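Local coordinates for uncharacterized protein (Bordetella bronchiseptica, PDB 4XG0) that belongs to the DUF1537 family of kinases from acid-sugar catabolism and so probably phosphorylates an acid sugar, using separate sugar-binding and nucleotide-binding domains, at residues A42-R47 / G241-L246; A48-Q53 / Q70-A75. All coordinates share one frame; numbering follows the deposited sequence. Where two conformers were deposited one is given.

Interaction 1: residues A42-R47 / G241-L246; sequences AVQFVR and GLAAPL
Q44 and F45 of helix 35-47 pack on A243, A244 and L246 of helix 240-252, joining two near-parallel helices of the alpha/beta sugar-binding domain whose parallel sheet lies beside them. The short axes run 8.4 Å apart at a crossing angle of -23°, a close approach that small alanines make possible, and the backbones come nearest at Q44 and A244. No hydrogen bond crosses the contact. Q44 makes the partly exposed half of the contact. Its CB points at the other helix and sits 4.0 Å from CB of A243, with the backbone N of A244 equally near. CG then swings back beside its own backbone N (chi1 -65°), and a second bend at chi2 (-55°) folds the chain instead of letting it reach across. The amide therefore ends alongside the partner helix, where OE1 meets the methyl CB of A244 at 3.6 Å, a van der Waals contact. A bound sulfate, probably from the crystallisation liquor, lies about 4 Å from this side chain.

F45 serves the buried side. Its CB does not aim at helix 240-252, but the far end of the ring leans in: CZ packs on CB of L246 at 4.3 Å, and A247 and W250 of the same helix also touch the ring. Y108 of strand 106-110 touches F45, A243 and L246 alike, so this strand of the sheet packs against both helices at this contact. The carbonyl oxygen of A243 approaches the phenyl ring obliquely, 3.7 Å from F45 CE1.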
# COMPACT_ATOMS: atom_id res chain seq x y z
N ALA A 42 9.76 1.66 10.13
CA ALA A 42 10.34 2.58 9.16
C ALA A 42 10.87 1.86 7.92
O ALA A 42 10.71 2.37 6.81
CB ALA A 42 11.41 3.39 9.79
N VAL A 43 11.51 0.71 8.07
CA VAL A 43 12.06 0.04 6.86
C VAL A 43 10.93 -0.43 5.95
O VAL A 43 11.06 -0.46 4.74
CB VAL A 43 13.02 -1.09 7.23
CG1 VAL A 43 13.56 -1.79 5.93
CG2 VAL A 43 14.20 -0.52 7.97
N GLN A 44 9.77 -0.73 6.53
CA GLN A 44 8.64 -1.07 5.69
C GLN A 44 8.19 0.04 4.80
O GLN A 44 7.75 -0.21 3.69
CB GLN A 44 7.50 -1.64 6.52
CG GLN A 44 7.89 -2.95 7.15
CD GLN A 44 8.38 -3.99 6.10
OE1 GLN A 44 7.74 -4.21 5.08
NE2 GLN A 44 9.50 -4.61 6.37
N PHE A 45 8.27 1.29 5.28
CA PHE A 45 7.98 2.42 4.42
C PHE A 45 9.03 2.62 3.35
O PHE A 45 8.67 2.92 2.23
CB PHE A 45 7.70 3.69 5.23
CG PHE A 45 6.38 3.65 5.91
CD1 PHE A 45 6.15 2.83 6.98
CD2 PHE A 45 5.33 4.41 5.41
CE1 PHE A 45 4.92 2.81 7.58
CE2 PHE A 45 4.08 4.37 6.02
CZ PHE A 45 3.89 3.57 7.06
N VAL A 46 10.30 2.45 3.69
CA VAL A 46 11.37 2.51 2.70
C VAL A 46 11.14 1.49 1.57
O VAL A 46 11.38 1.78 0.38
CB VAL A 46 12.70 2.19 3.35
CG1 VAL A 46 13.77 1.95 2.27
CG2 VAL A 46 13.11 3.29 4.30
N ARG A 47 10.68 0.31 1.96
CA ARG A 47 10.50 -0.81 1.03
C ARG A 47 9.34 -0.57 0.08
O ARG A 47 9.30 -1.13 -1.03
CB ARG A 47 10.41 -2.17 1.78
CG ARG A 47 11.70 -2.50 2.39
CD ARG A 47 11.73 -3.84 3.08
NE ARG A 47 13.10 -4.36 3.09
CZ ARG A 47 13.50 -5.41 3.80
NH1 ARG A 47 14.77 -5.80 3.73
NH2 ARG A 47 12.65 -6.06 4.59
N GLY A 241 2.41 -5.44 11.89
CA GLY A 241 1.52 -6.04 10.93
C GLY A 241 0.88 -5.03 10.01
O GLY A 241 0.64 -5.31 8.87
N LEU A 242 0.64 -3.83 10.54
CA LEU A 242 -0.04 -2.79 9.79
C LEU A 242 0.91 -1.92 8.95
O LEU A 242 0.48 -1.19 8.06
CB LEU A 242 -0.82 -1.89 10.72
CG LEU A 242 -2.32 -2.14 10.62
CD1 LEU A 242 -3.03 -1.36 11.69
CD2 LEU A 242 -2.93 -1.79 9.30
N ALA A 243 2.20 -2.03 9.22
CA ALA A 243 3.17 -1.11 8.60
C ALA A 243 3.23 -1.13 7.08
O ALA A 243 3.00 -0.10 6.43
CB ALA A 243 4.56 -1.32 9.21
N ALA A 244 3.56 -2.26 6.47
CA ALA A 244 3.65 -2.29 5.02
C ALA A 244 2.29 -2.03 4.34
O ALA A 244 2.20 -1.29 3.38
CB ALA A 244 4.25 -3.58 4.59
N PRO A 245 1.20 -2.62 4.86
CA PRO A 245 -0.11 -2.30 4.29
C PRO A 245 -0.40 -0.80 4.27
O PRO A 245 -0.90 -0.32 3.26
CB PRO A 245 -1.09 -3.05 5.24
CG PRO A 245 -0.27 -4.21 5.68
CD PRO A 245 1.13 -3.69 5.87
N LEU A 246 -0.04 -0.08 5.31
CA LEU A 246 -0.29 1.35 5.36
C LEU A 246 0.65 2.08 4.41
O LEU A 246 0.21 2.99 3.70
CB LEU A 246 -0.11 1.89 6.77
CG LEU A 246 -1.22 1.51 7.74
CD1 LEU A 246 -0.81 1.82 9.21
CD2 LEU A 246 -2.56 2.22 7.32

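Interaction 2: residues A48-Q53 / Q70-A75; sequences AGWATQ and QAEVLA
W50 and E72 cross at about a right angle, the indole offering its edge to the glutamate chain: CE3 of W50 lies 3.6 Å from CB of E72, near the ring plane, and in the conformer described here the carboxylate is turned 59° from the indole. Beyond CG the E72 chain is extended, which keeps its carboxylate beside this edge, with OE2 at the backbone of A51. There OE2 accepts the N-H of A51 on its anti side, 2.9 Å from A51 N and almost straight at 176°. The other oxygen, OE1, forms a salt bridge with R424, so in this conformer the carboxylate can link the 48-53 backbone to the C-terminal end of the chain. The indole N-H, at NE1, is hydrogen-bonded to A247 O of helix 240-252, which limits the ring's rotation.

V73 also crosses W50 at about a right angle, its CG2 resting 3.6 Å from W50 CB. Against T52 it lies side by side and points the same way, as expected of a parallel bridge pair: T52 OG1 is 3.7 Å from V73 CB. With OG1 beside its own backbone N (chi1 -60°), T52 can turn the hydroxyl back to donate to W50 O from above the carbonyl plane.

The backbone ladder starts at A51 O, which takes two donors, V73 N and E72 N. Q53 N then bonds to V73 O, and Q53 O accepts A75 N at 2.9 Å. On the face away from T52 and V73, L74 CD1 packs against Q53 O.

These are the edge strand 52-54 and its neighbour 73-77, linked by helix 59-64 as a beta-alpha-beta unit. L74 faces that helix, T52 faces helix 35-47, and strand 28-32 pairs with the far side of 73-77.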
# COMPACT_ATOMS: atom_id res chain seq x y z
N ALA A 48 8.46 0.37 0.42
CA ALA A 48 7.36 0.80 -0.46
C ALA A 48 7.64 2.10 -1.25
O ALA A 48 6.76 2.68 -1.90
CB ALA A 48 6.11 0.90 0.36
N GLY A 49 8.89 2.53 -1.17
CA GLY A 49 9.37 3.66 -1.92
C GLY A 49 9.48 5.00 -1.24
O GLY A 49 9.95 5.96 -1.85
N TRP A 50 9.02 5.09 -0.00
CA TRP A 50 9.06 6.35 0.74
C TRP A 50 10.47 6.71 1.21
O TRP A 50 11.15 5.90 1.83
CB TRP A 50 8.16 6.27 1.94
CG TRP A 50 6.69 6.08 1.66
CD1 TRP A 50 5.98 4.89 1.72
CD2 TRP A 50 5.75 7.09 1.29
NE1 TRP A 50 4.67 5.14 1.41
CE2 TRP A 50 4.49 6.47 1.17
CE3 TRP A 50 5.83 8.48 1.10
CZ2 TRP A 50 3.32 7.19 0.82
CZ3 TRP A 50 4.66 9.19 0.75
CH2 TRP A 50 3.42 8.54 0.65
N ALA A 51 10.88 7.95 0.98
CA ALA A 51 12.10 8.48 1.58
C ALA A 51 11.83 8.67 3.07
O ALA A 51 10.94 9.44 3.46
CB ALA A 51 12.48 9.81 0.94
N THR A 52 12.58 7.94 3.88
CA THR A 52 12.23 7.74 5.30
C THR A 52 13.40 8.12 6.20
O THR A 52 14.53 7.71 5.96
CB THR A 52 11.86 6.29 5.56
OG1 THR A 52 10.73 5.93 4.75
CG2 THR A 52 11.52 6.06 7.02
N GLN A 53 13.13 8.94 7.21
CA GLN A 53 14.14 9.32 8.17
C GLN A 53 13.80 8.73 9.52
O GLN A 53 12.63 8.65 9.86
CB GLN A 53 14.19 10.83 8.30
CG GLN A 53 14.58 11.56 7.08
CD GLN A 53 16.03 11.99 7.07
OE1 GLN A 53 16.72 11.94 8.10
NE2 GLN A 53 16.50 12.45 5.92
N GLN A 70 13.53 16.97 2.81
CA GLN A 70 13.75 15.86 1.91
C GLN A 70 12.73 14.77 2.21
O GLN A 70 12.05 14.28 1.31
CB GLN A 70 15.17 15.31 2.06
N ALA A 71 12.63 14.40 3.49
CA ALA A 71 11.92 13.17 3.87
C ALA A 71 10.40 13.25 3.82
O ALA A 71 9.80 14.24 4.22
CB ALA A 71 12.34 12.73 5.23
N GLU A 72 9.82 12.16 3.32
CA GLU A 72 8.39 11.97 3.20
C GLU A 72 7.82 11.35 4.49
O GLU A 72 6.71 11.70 4.94
CB GLU A 72 8.10 11.10 1.98
CG GLU A 72 8.68 11.69 0.67
CD GLU A 72 8.55 10.77 -0.56
OE1 GLU A 72 7.67 11.10 -1.38
OE2 GLU A 72 9.29 9.76 -0.70
N VAL A 73 8.61 10.47 5.10
CA VAL A 73 8.20 9.74 6.33
C VAL A 73 9.23 10.00 7.42
O VAL A 73 10.43 9.90 7.18
CB VAL A 73 8.15 8.21 6.08
CG1 VAL A 73 7.79 7.41 7.33
CG2 VAL A 73 7.21 7.89 4.96
N LEU A 74 8.75 10.35 8.61
CA LEU A 74 9.63 10.55 9.76
C LEU A 74 9.21 9.60 10.87
O LEU A 74 8.07 9.66 11.30
CB LEU A 74 9.59 11.99 10.27
CG LEU A 74 10.40 12.32 11.54
CD1 LEU A 74 11.83 11.77 11.56
CD2 LEU A 74 10.45 13.84 11.76
N ALA A 75 10.13 8.74 11.31
CA ALA A 75 9.90 7.76 12.37
C ALA A 75 10.70 8.07 13.62
O ALA A 75 11.89 8.39 13.58
CB ALA A 75 10.23 6.36 11.87

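In the fold
Interactions 1 and 2 share one alpha/beta domain, with centres 11 Å apart. Helix 35-47 of interaction 1 leads directly into strand 52-54 of interaction 2 through a Schellman motif with G49 at C-prime, in which W50 N probably bonds to F45 O at 3.1 Å. T52 also packs against A42, F45 and V46, so the same helix rests on the sheet edge and on helix 240-252. Along the chain, segment 70-75 follows within about twenty residues, whereas 241-246 arrives near the end of the family's sugar-binding range. Interaction 2 thus builds the sheet margin locally, and interaction 1 packs a helix from much later in the chain against helix 35-47, which lies on that margin.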